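Local coordinates for protein glucoamylase (Thermoanaerobacterium thermosaccharolyticum, PDB 1LF6) that hydrolyses terminal alpha-1,4-linked glucose residues from the non-reducing ends of glucan chains, probably releasing beta-D-glucose, as a bacterial family 15 glycoside hydrolase, at residues A43-S48 with T126-N131; S60-P65 with L248-S253; P584-L589 with W639-L644. All coordinates share one frame; numbering follows the deposited sequence.

In the fold
Contacts 1 and 2 belong to the N-terminal beta-sandwich domain, and contact 3 to the (alpha/alpha) barrel that carries catalysis in family 15. The first two cross along the chain, their segments alternating in the order 43-48, 60-65, 126-131, 248-253, and both bring the seven-strand sheet against the ten-strand one. Their centres lie about 12 Å apart and they touch: Asn131 packs on Tyr64 and its O is probably hydrogen-bonded to Phe250 N. Contact 3 follows later in sequence, its nearest atoms about 12 Å from contact 2 and about 27 Å from contact 1. Two adjoining contacts thus tie the sandwich sheets together, while the third joins barrel loops near the presumed substrate site.

Contact 1: residues A43-S48 with T126-N131; sequences ANNYVS and TDVKRN
Ser48 reaches across to the turn 126-131 with its hydroxyl, which has two backbone carbonyl oxygens within hydrogen-bonding range, 2.9 Å from OG to Asp127 O and 3.2 Å from OG to Arg130 O. OG stands anti to the backbone N (chi1 -178°), a setting that carries it toward these oxygens. A water adds a second polar link: it accepts hydrogen bonds from Ala43 N at 2.9 Å and from Thr126 OG1 at 2.8 Å, and also bonds to Ser48 OG, so three residues from both segments share one solvent molecule. The two segments are connections between strands of a beta sandwich, 43-48 leading from strand 39-42 to strand 51-55 in one sheet and 126-131 joining strands 118-126 and 132-141 in the other, and helix 269-284 packs against both. Apolar contact is lighter: the methyl CB of Ala43 meets Val128 CG1 at 4.2 Å. Separately, Val47 CG1 touches the carbonyl oxygen Lys129 O at 3.6 Å. Charge shapes the turn from within: Asp127 OD2 accepts from Lys129 N, forming an Asx turn, while OD1, met on its syn side, forms a salt bridge of 2.7 Å with Arg130 NH2. That guanidinium also pairs with Glu263 and Glu267.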
loop_
_atom_site.group_PDB
_atom_site.type_symbol
_atom_site.label_atom_id
_atom_site.label_comp_id
_atom_site.label_asym_id
_atom_site.label_seq_id
_atom_site.Cartn_x
_atom_site.Cartn_y
_atom_site.Cartn_z
ATOM N N ALA A 43 -10.694 4.501 10.664
ATOM C CA ALA A 43 -10.790 4.730 12.097
ATOM C C ALA A 43 -9.844 3.746 12.764
ATOM O O ALA A 43 -9.670 2.621 12.289
ATOM C CB ALA A 43 -12.222 4.500 12.580
ATOM N N ASN A 44 -9.227 4.174 13.858
ATOM C CA ASN A 44 -8.296 3.321 14.585
ATOM C C ASN A 44 -9.027 2.380 15.552
ATOM O O ASN A 44 -8.811 2.401 16.764
ATOM C CB ASN A 44 -7.263 4.194 15.320
ATOM C CG ASN A 44 -6.339 3.391 16.219
ATOM O OD1 ASN A 44 -5.956 2.267 15.905
ATOM N ND2 ASN A 44 -5.964 3.981 17.345
ATOM N N ASN A 45 -9.921 1.571 14.991
ATOM C CA ASN A 45 -10.678 0.582 15.752
ATOM C C ASN A 45 -11.200 -0.465 14.776
ATOM O O ASN A 45 -11.162 -0.254 13.564
ATOM C CB ASN A 45 -11.842 1.225 16.537
ATOM C CG ASN A 45 -12.904 1.855 15.641
ATOM O OD1 ASN A 45 -13.059 3.072 15.612
ATOM N ND2 ASN A 45 -13.650 1.025 14.924
ATOM N N TYR A 46 -11.684 -1.586 15.296
ATOM C CA TYR A 46 -12.181 -2.661 14.444
ATOM C C TYR A 46 -13.663 -2.582 14.095
ATOM O O TYR A 46 -14.144 -3.316 13.230
ATOM C CB TYR A 46 -11.865 -4.017 15.085
ATOM C CG TYR A 46 -10.377 -4.286 15.191
ATOM C CD1 TYR A 46 -9.703 -4.158 16.407
ATOM C CD2 TYR A 46 -9.635 -4.625 14.061
ATOM C CE1 TYR A 46 -8.322 -4.362 16.491
ATOM C CE2 TYR A 46 -8.261 -4.829 14.132
ATOM C CZ TYR A 46 -7.609 -4.697 15.343
ATOM O OH TYR A 46 -6.250 -4.905 15.402
ATOM N N VAL A 47 -14.380 -1.677 14.753
ATOM C CA VAL A 47 -15.806 -1.504 14.510
ATOM C C VAL A 47 -16.082 -0.854 13.155
ATOM O O VAL A 47 -16.835 -1.394 12.343
ATOM C CB VAL A 47 -16.456 -0.636 15.615
ATOM C CG1 VAL A 47 -17.963 -0.567 15.403
ATOM C CG2 VAL A 47 -16.131 -1.212 16.991
ATOM N N SER A 48 -15.474 0.305 12.916
ATOM C CA SER A 48 -15.664 1.030 11.661
ATOM C C SER A 48 -14.844 0.377 10.553
ATOM O O SER A 48 -13.655 0.664 10.399
ATOM C CB SER A 48 -15.239 2.490 11.830
ATOM O OG SER A 48 -15.463 3.225 10.634
ATOM N N THR A 126 -13.416 9.260 8.785
ATOM C CA THR A 126 -14.539 8.345 8.936
ATOM C C THR A 126 -15.194 8.426 10.311
ATOM O O THR A 126 -14.655 9.034 11.235
ATOM C CB THR A 126 -14.105 6.892 8.685
ATOM O OG1 THR A 126 -13.050 6.543 9.588
ATOM C CG2 THR A 126 -13.621 6.724 7.249
ATOM N N ASP A 127 -16.363 7.807 10.423
ATOM C CA ASP A 127 -17.124 7.770 11.661
ATOM C C ASP A 127 -16.571 6.616 12.490
ATOM O O ASP A 127 -16.683 5.455 12.101
ATOM C CB ASP A 127 -18.609 7.548 11.336
ATOM C CG ASP A 127 -19.514 7.653 12.562
ATOM O OD1 ASP A 127 -20.711 7.953 12.381
ATOM O OD2 ASP A 127 -19.038 7.427 13.692
ATOM N N VAL A 128 -15.962 6.938 13.627
ATOM C CA VAL A 128 -15.372 5.918 14.486
ATOM C C VAL A 128 -16.366 4.867 14.982
ATOM O O VAL A 128 -15.980 3.741 15.299
ATOM C CB VAL A 128 -14.680 6.555 15.715
ATOM C CG1 VAL A 128 -13.550 7.474 15.260
ATOM C CG2 VAL A 128 -15.699 7.334 16.546
ATOM N N LYS A 129 -17.646 5.225 15.031
ATOM C CA LYS A 129 -18.674 4.308 15.520
ATOM C C LYS A 129 -19.398 3.468 14.483
ATOM O O LYS A 129 -19.928 2.406 14.813
ATOM C CB LYS A 129 -19.723 5.075 16.327
ATOM C CG LYS A 129 -19.304 5.422 17.740
ATOM C CD LYS A 129 -20.474 6.022 18.497
ATOM C CE LYS A 129 -20.205 6.058 19.989
ATOM N NZ LYS A 129 -21.415 6.494 20.743
ATOM N N ARG A 130 -19.437 3.928 13.239
ATOM C CA ARG A 130 -20.141 3.185 12.204
ATOM C C ARG A 130 -19.472 3.279 10.835
ATOM O O ARG A 130 -18.563 4.079 10.631
ATOM C CB ARG A 130 -21.584 3.679 12.131
ATOM C CG ARG A 130 -21.702 5.189 11.972
ATOM C CD ARG A 130 -23.136 5.658 12.183
ATOM N NE ARG A 130 -23.567 5.526 13.574
ATOM C CZ ARG A 130 -23.275 6.394 14.540
ATOM N NH1 ARG A 130 -23.715 6.186 15.776
ATOM N NH2 ARG A 130 -22.554 7.475 14.273
ATOM N N ASN A 131 -19.943 2.464 9.896
ATOM C CA ASN A 131 -19.372 2.412 8.553
ATOM C C ASN A 131 -19.771 3.545 7.612
ATOM O O ASN A 131 -20.567 3.352 6.687
ATOM C CB ASN A 131 -19.711 1.064 7.907
ATOM C CG ASN A 131 -19.266 -0.112 8.758
ATOM O OD1 ASN A 131 -18.141 -0.141 9.244
ATOM N ND2 ASN A 131 -20.145 -1.089 8.937
HETATM O O HOH W 1 -13.229 3.758 9.421
#

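Contact 2: residues S60-P65 with L248-S253; sequences SEVYYP and LSFGQS. Unlike the reference sequence in segment 248-253: Gln252 (reference Gly).
Val62 and Tyr64 lie on and just past the end of strand 58-63, facing Phe250 near the end of strand 243-251. The backbones stay well apart, with the CA atoms of Tyr64 and Phe250 7.3 Å from each other and those of Val62 and Leu248 9.8 Å, and no hydrogen bond joins the two segments: they meet through side chains, as the facing layers of a beta sandwich do. The side chains of Tyr64 and Phe250 run antiparallel, each laying its CB over the other's ring. Phe250 CB stands 3.3 Å from the centroid of the Tyr64 ring, only 5° off the normal, while Tyr64 CB lies 4.0 Å from the centroid of the Phe250 ring. These are reciprocal CH-pi contacts; the ring planes, 28° apart, are displaced so far that little of one ring lies above the other. With CG anti to the backbone N (chi1 159°), the tyrosine ring extends past Phe250 far enough for its OH to approach Gly251 CA at 3.4 Å. On the opposite ring face sits CB of Pro65, which follows a cis peptide bond. At the far end of the phenylalanine, Val62 CG1 meets CZ at 3.7 Å. Around this buried cluster, Val62 also touches Val72 of strand 70-80 and Leu133 of strand 132-141, Tyr64 packs on Val186, Phe250 leans on Thr188 of strand 186-192, and helix 254-266 begins just beyond Ser253.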
loop_
_atom_site.group_PDB
_atom_site.type_symbol
_atom_site.label_atom_id
_atom_site.label_comp_id
_atom_site.label_asym_id
_atom_site.label_seq_id
_atom_site.Cartn_x
_atom_site.Cartn_y
_atom_site.Cartn_z
ATOM N N SER A 60 -10.492 8.747 -3.628
ATOM C CA SER A 60 -10.364 7.748 -4.677
ATOM C C SER A 60 -11.017 6.464 -4.157
ATOM O O SER A 60 -12.175 6.489 -3.737
ATOM C CB SER A 60 -8.887 7.531 -5.043
ATOM O OG SER A 60 -8.060 7.427 -3.896
ATOM N N GLU A 61 -10.295 5.351 -4.165
ATOM C CA GLU A 61 -10.873 4.098 -3.685
ATOM C C GLU A 61 -11.303 4.137 -2.217
ATOM O O GLU A 61 -10.630 4.732 -1.370
ATOM C CB GLU A 61 -9.891 2.933 -3.857
ATOM C CG GLU A 61 -9.630 2.492 -5.287
ATOM C CD GLU A 61 -8.504 3.263 -5.949
ATOM O OE1 GLU A 61 -7.816 4.028 -5.252
ATOM O OE2 GLU A 61 -8.305 3.091 -7.171
ATOM N N VAL A 62 -12.438 3.501 -1.931
ATOM C CA VAL A 62 -12.965 3.405 -0.574
ATOM C C VAL A 62 -13.259 1.929 -0.370
ATOM O O VAL A 62 -13.859 1.282 -1.233
ATOM C CB VAL A 62 -14.265 4.229 -0.384
ATOM C CG1 VAL A 62 -14.707 4.161 1.072
ATOM C CG2 VAL A 62 -14.037 5.679 -0.792
ATOM N N TYR A 63 -12.844 1.397 0.771
ATOM C CA TYR A 63 -13.009 -0.023 1.064
ATOM C C TYR A 63 -13.991 -0.356 2.181
ATOM O O TYR A 63 -14.074 0.356 3.183
ATOM C CB TYR A 63 -11.642 -0.617 1.412
ATOM C CG TYR A 63 -10.611 -0.453 0.316
ATOM C CD1 TYR A 63 -10.209 -1.541 -0.460
ATOM C CD2 TYR A 63 -10.055 0.795 0.037
ATOM C CE1 TYR A 63 -9.279 -1.389 -1.490
ATOM C CE2 TYR A 63 -9.126 0.959 -0.990
ATOM C CZ TYR A 63 -8.743 -0.135 -1.749
ATOM O OH TYR A 63 -7.821 0.027 -2.765
ATOM N N TYR A 64 -14.706 -1.464 1.994
ATOM C CA TYR A 64 -15.687 -1.976 2.946
ATOM C C TYR A 64 -16.227 -3.309 2.440
ATOM O O TYR A 64 -16.494 -3.463 1.248
ATOM C CB TYR A 64 -16.855 -0.990 3.130
ATOM C CG TYR A 64 -18.118 -1.642 3.672
ATOM C CD1 TYR A 64 -19.024 -2.270 2.815
ATOM C CD2 TYR A 64 -18.384 -1.673 5.042
ATOM C CE1 TYR A 64 -20.158 -2.912 3.304
ATOM C CE2 TYR A 64 -19.521 -2.316 5.545
ATOM C CZ TYR A 64 -20.402 -2.932 4.667
ATOM O OH TYR A 64 -21.527 -3.568 5.145
ATOM N N PRO A 65 -16.407 -4.290 3.340
ATOM C CA PRO A 65 -16.145 -4.239 4.781
ATOM C C PRO A 65 -14.762 -4.780 5.136
ATOM O O PRO A 65 -14.417 -4.900 6.313
ATOM C CB PRO A 65 -17.253 -5.106 5.344
ATOM C CG PRO A 65 -17.298 -6.215 4.339
ATOM C CD PRO A 65 -17.204 -5.486 3.005
ATOM N N LEU A 248 -21.085 9.116 3.052
ATOM C CA LEU A 248 -21.222 7.876 2.300
ATOM C C LEU A 248 -21.192 6.726 3.294
ATOM O O LEU A 248 -20.185 6.500 3.975
ATOM C CB LEU A 248 -20.080 7.719 1.297
ATOM C CG LEU A 248 -20.048 6.397 0.521
ATOM C CD1 LEU A 248 -21.258 6.295 -0.395
ATOM C CD2 LEU A 248 -18.755 6.319 -0.289
ATOM N N SER A 249 -22.303 6.004 3.384
ATOM C CA SER A 249 -22.402 4.888 4.309
ATOM C C SER A 249 -22.508 3.555 3.581
ATOM O O SER A 249 -22.859 3.501 2.399
ATOM C CB SER A 249 -23.602 5.095 5.238
ATOM O OG SER A 249 -23.456 6.305 5.965
ATOM N N PHE A 250 -22.204 2.482 4.304
ATOM C CA PHE A 250 -22.232 1.134 3.754
ATOM C C PHE A 250 -23.087 0.209 4.608
ATOM O O PHE A 250 -23.264 0.438 5.806
ATOM C CB PHE A 250 -20.808 0.578 3.678
ATOM C CG PHE A 250 -19.886 1.387 2.809
ATOM C CD1 PHE A 250 -19.614 0.991 1.504
ATOM C CD2 PHE A 250 -19.305 2.555 3.288
ATOM C CE1 PHE A 250 -18.775 1.745 0.688
ATOM C CE2 PHE A 250 -18.467 3.319 2.481
ATOM C CZ PHE A 250 -18.201 2.913 1.177
ATOM N N GLY A 251 -23.602 -0.842 3.978
ATOM C CA GLY A 251 -24.425 -1.809 4.680
ATOM C C GLY A 251 -24.661 -3.039 3.825
ATOM O O GLY A 251 -24.315 -3.051 2.645
ATOM N N GLN A 252 -25.246 -4.076 4.417
ATOM C CA GLN A 252 -25.533 -5.309 3.688
ATOM C C GLN A 252 -26.975 -5.280 3.182
ATOM O O GLN A 252 -27.508 -6.284 2.703
ATOM C CB GLN A 252 -25.320 -6.521 4.600
ATOM C CG GLN A 252 -25.470 -7.873 3.906
ATOM C CD GLN A 252 -25.378 -9.035 4.877
ATOM O OE1 GLN A 252 -26.169 -9.136 5.818
ATOM N NE2 GLN A 252 -24.412 -9.920 4.653
ATOM N N SER A 253 -27.599 -4.113 3.297
ATOM C CA SER A 253 -28.976 -3.921 2.859
ATOM C C SER A 253 -29.265 -2.433 2.736
ATOM O O SER A 253 -28.499 -1.602 3.224
ATOM C CB SER A 253 -29.951 -4.551 3.864
ATOM O OG SER A 253 -29.966 -3.839 5.090
#

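Contact 3: residues P584-L589 with W639-L644; sequences PSKTEL and WEDTGL
A cation-pi contact backed by a salt bridge joins Lys586 to Trp639 and Asp641 at the protein surface. Both segments are loops of the (alpha/alpha) barrel, the fold built of six helical hairpins: 584-589 comes before helix 600-612, while residues 639-644 lie in the loop before helix 653-668. The lysine chain, bent at chi2 (77°), runs across one face of the indole. Its CD lies 3.5 Å from the centroid of the six-membered ring, almost exactly on the normal, a CH-pi contact, and NZ stands 3.5 Å from the centroid of the five-membered ring, 21° off its normal. On the same side of the indole plane as the lysine, the carboxylate of Asp641 meets the ammonium from the direction opposite to the lysine chain, with OD1 2.9 Å from NZ, though the hydrogen bonds in this ion pair are weak. Ring face and carboxylate both face the ammonium, and would probably both stabilise its charge. Ser585 O approaches the same indole at its edge, in the ring plane, 3.3 Å from CH2. The Trp639 side chain is about 7 Å from that of Trp325, a probable substrate-binding residue, which places the contact near the likely sugar-binding region. In the second loop, Thr642 OG1 accepts from Leu644 N, an ST turn. A water also accepts from Lys586 NZ at 2.7 Å and is hydrogen-bonded to Thr642 OG1.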
loop_
_atom_site.group_PDB
_atom_site.type_symbol
_atom_site.label_atom_id
_atom_site.label_comp_id
_atom_site.label_asym_id
_atom_site.label_seq_id
_atom_site.Cartn_x
_atom_site.Cartn_y
_atom_site.Cartn_z
ATOM N N PRO A 584 7.378 2.613 -19.065
ATOM C CA PRO A 584 8.300 2.557 -20.204
ATOM C C PRO A 584 8.869 3.929 -20.538
ATOM O O PRO A 584 10.037 4.063 -20.899
ATOM C CB PRO A 584 7.430 1.991 -21.323
ATOM C CG PRO A 584 6.088 2.565 -21.006
ATOM C CD PRO A 584 5.990 2.377 -19.504
ATOM N N SER A 585 8.031 4.948 -20.411
ATOM C CA SER A 585 8.447 6.309 -20.689
ATOM C C SER A 585 7.749 7.206 -19.693
ATOM O O SER A 585 6.953 6.739 -18.874
ATOM C CB SER A 585 8.056 6.727 -22.110
ATOM O OG SER A 585 6.650 6.837 -22.239
ATOM N N LYS A 586 8.043 8.498 -19.779
ATOM C CA LYS A 586 7.454 9.480 -18.880
ATOM C C LYS A 586 5.964 9.680 -19.167
ATOM O O LYS A 586 5.208 10.094 -18.288
ATOM C CB LYS A 586 8.193 10.814 -19.026
ATOM C CG LYS A 586 8.020 11.764 -17.857
ATOM C CD LYS A 586 8.887 11.360 -16.676
ATOM C CE LYS A 586 8.818 12.405 -15.574
ATOM N NZ LYS A 586 9.919 12.257 -14.583
ATOM N N THR A 587 5.539 9.371 -20.390
ATOM C CA THR A 587 4.141 9.555 -20.771
ATOM C C THR A 587 3.333 8.265 -20.915
ATOM O O THR A 587 2.180 8.302 -21.347
ATOM C CB THR A 587 4.029 10.342 -22.099
ATOM O OG1 THR A 587 4.560 9.555 -23.173
ATOM C CG2 THR A 587 4.806 11.648 -22.009
ATOM N N GLU A 588 3.922 7.132 -20.548
ATOM C CA GLU A 588 3.219 5.857 -20.657
ATOM C C GLU A 588 3.157 5.095 -19.342
ATOM O O GLU A 588 4.115 5.086 -18.570
ATOM C CB GLU A 588 3.884 4.982 -21.716
ATOM C CG GLU A 588 3.901 5.595 -23.099
ATOM C CD GLU A 588 4.686 4.757 -24.079
ATOM O OE1 GLU A 588 4.280 3.602 -24.329
ATOM O OE2 GLU A 588 5.714 5.248 -24.591
ATOM N N LEU A 589 2.021 4.448 -19.105
ATOM C CA LEU A 589 1.802 3.673 -17.890
ATOM C C LEU A 589 2.271 2.232 -18.074
ATOM O O LEU A 589 2.344 1.732 -19.197
ATOM C CB LEU A 589 0.315 3.689 -17.531
ATOM C CG LEU A 589 -0.297 5.077 -17.319
ATOM C CD1 LEU A 589 -1.813 4.993 -17.417
ATOM C CD2 LEU A 589 0.146 5.634 -15.973
ATOM N N TRP A 639 11.022 8.535 -10.119
ATOM C CA TRP A 639 11.753 8.805 -11.360
ATOM C C TRP A 639 13.211 9.173 -11.108
ATOM O O TRP A 639 13.541 9.776 -10.083
ATOM C CB TRP A 639 11.086 9.948 -12.133
ATOM C CG TRP A 639 9.710 9.641 -12.619
ATOM C CD1 TRP A 639 8.531 10.003 -12.036
ATOM C CD2 TRP A 639 9.368 8.941 -13.818
ATOM N NE1 TRP A 639 7.473 9.578 -12.803
ATOM C CE2 TRP A 639 7.960 8.924 -13.904
ATOM C CE3 TRP A 639 10.116 8.327 -14.830
ATOM C CZ2 TRP A 639 7.282 8.317 -14.964
ATOM C CZ3 TRP A 639 9.436 7.721 -15.886
ATOM C CH2 TRP A 639 8.033 7.723 -15.941
ATOM N N GLU A 640 14.082 8.830 -12.054
ATOM C CA GLU A 640 15.507 9.128 -11.921
ATOM C C GLU A 640 15.835 10.611 -12.054
ATOM O O GLU A 640 16.723 11.112 -11.369
ATOM C CB GLU A 640 16.338 8.397 -12.982
ATOM C CG GLU A 640 16.196 6.899 -13.046
ATOM C CD GLU A 640 15.109 6.462 -13.997
ATOM O OE1 GLU A 640 15.258 5.371 -14.588
ATOM O OE2 GLU A 640 14.109 7.197 -14.151
ATOM N N ASP A 641 15.123 11.311 -12.931
ATOM C CA ASP A 641 15.409 12.724 -13.163
ATOM C C ASP A 641 14.916 13.698 -12.095
ATOM O O ASP A 641 15.593 14.674 -11.786
ATOM C CB ASP A 641 14.872 13.145 -14.545
ATOM C CG ASP A 641 13.362 13.062 -14.642
ATOM O OD1 ASP A 641 12.753 12.301 -13.865
ATOM O OD2 ASP A 641 12.787 13.750 -15.508
ATOM N N THR A 642 13.748 13.439 -11.521
ATOM C CA THR A 642 13.198 14.349 -10.516
ATOM C C THR A 642 13.082 13.759 -9.117
ATOM O O THR A 642 12.897 14.488 -8.147
ATOM C CB THR A 642 11.798 14.812 -10.910
ATOM O OG1 THR A 642 10.919 13.681 -10.887
ATOM C CG2 THR A 642 11.806 15.434 -12.305
ATOM N N GLY A 643 13.164 12.439 -9.013
ATOM C CA GLY A 643 13.037 11.809 -7.716
ATOM C C GLY A 643 11.590 11.833 -7.268
ATOM O O GLY A 643 11.288 11.496 -6.125
ATOM N N LEU A 644 10.693 12.240 -8.166
ATOM C CA LEU A 644 9.263 12.301 -7.865
ATOM C C LEU A 644 8.642 10.922 -8.091
ATOM O O LEU A 644 9.175 10.113 -8.858
ATOM C CB LEU A 644 8.571 13.353 -8.749
ATOM C CG LEU A 644 8.937 14.816 -8.446
ATOM C CD1 LEU A 644 8.321 15.736 -9.490
ATOM C CD2 LEU A 644 8.455 15.189 -7.038
HETATM O O HOH W 2 8.719 13.361 -12.394
#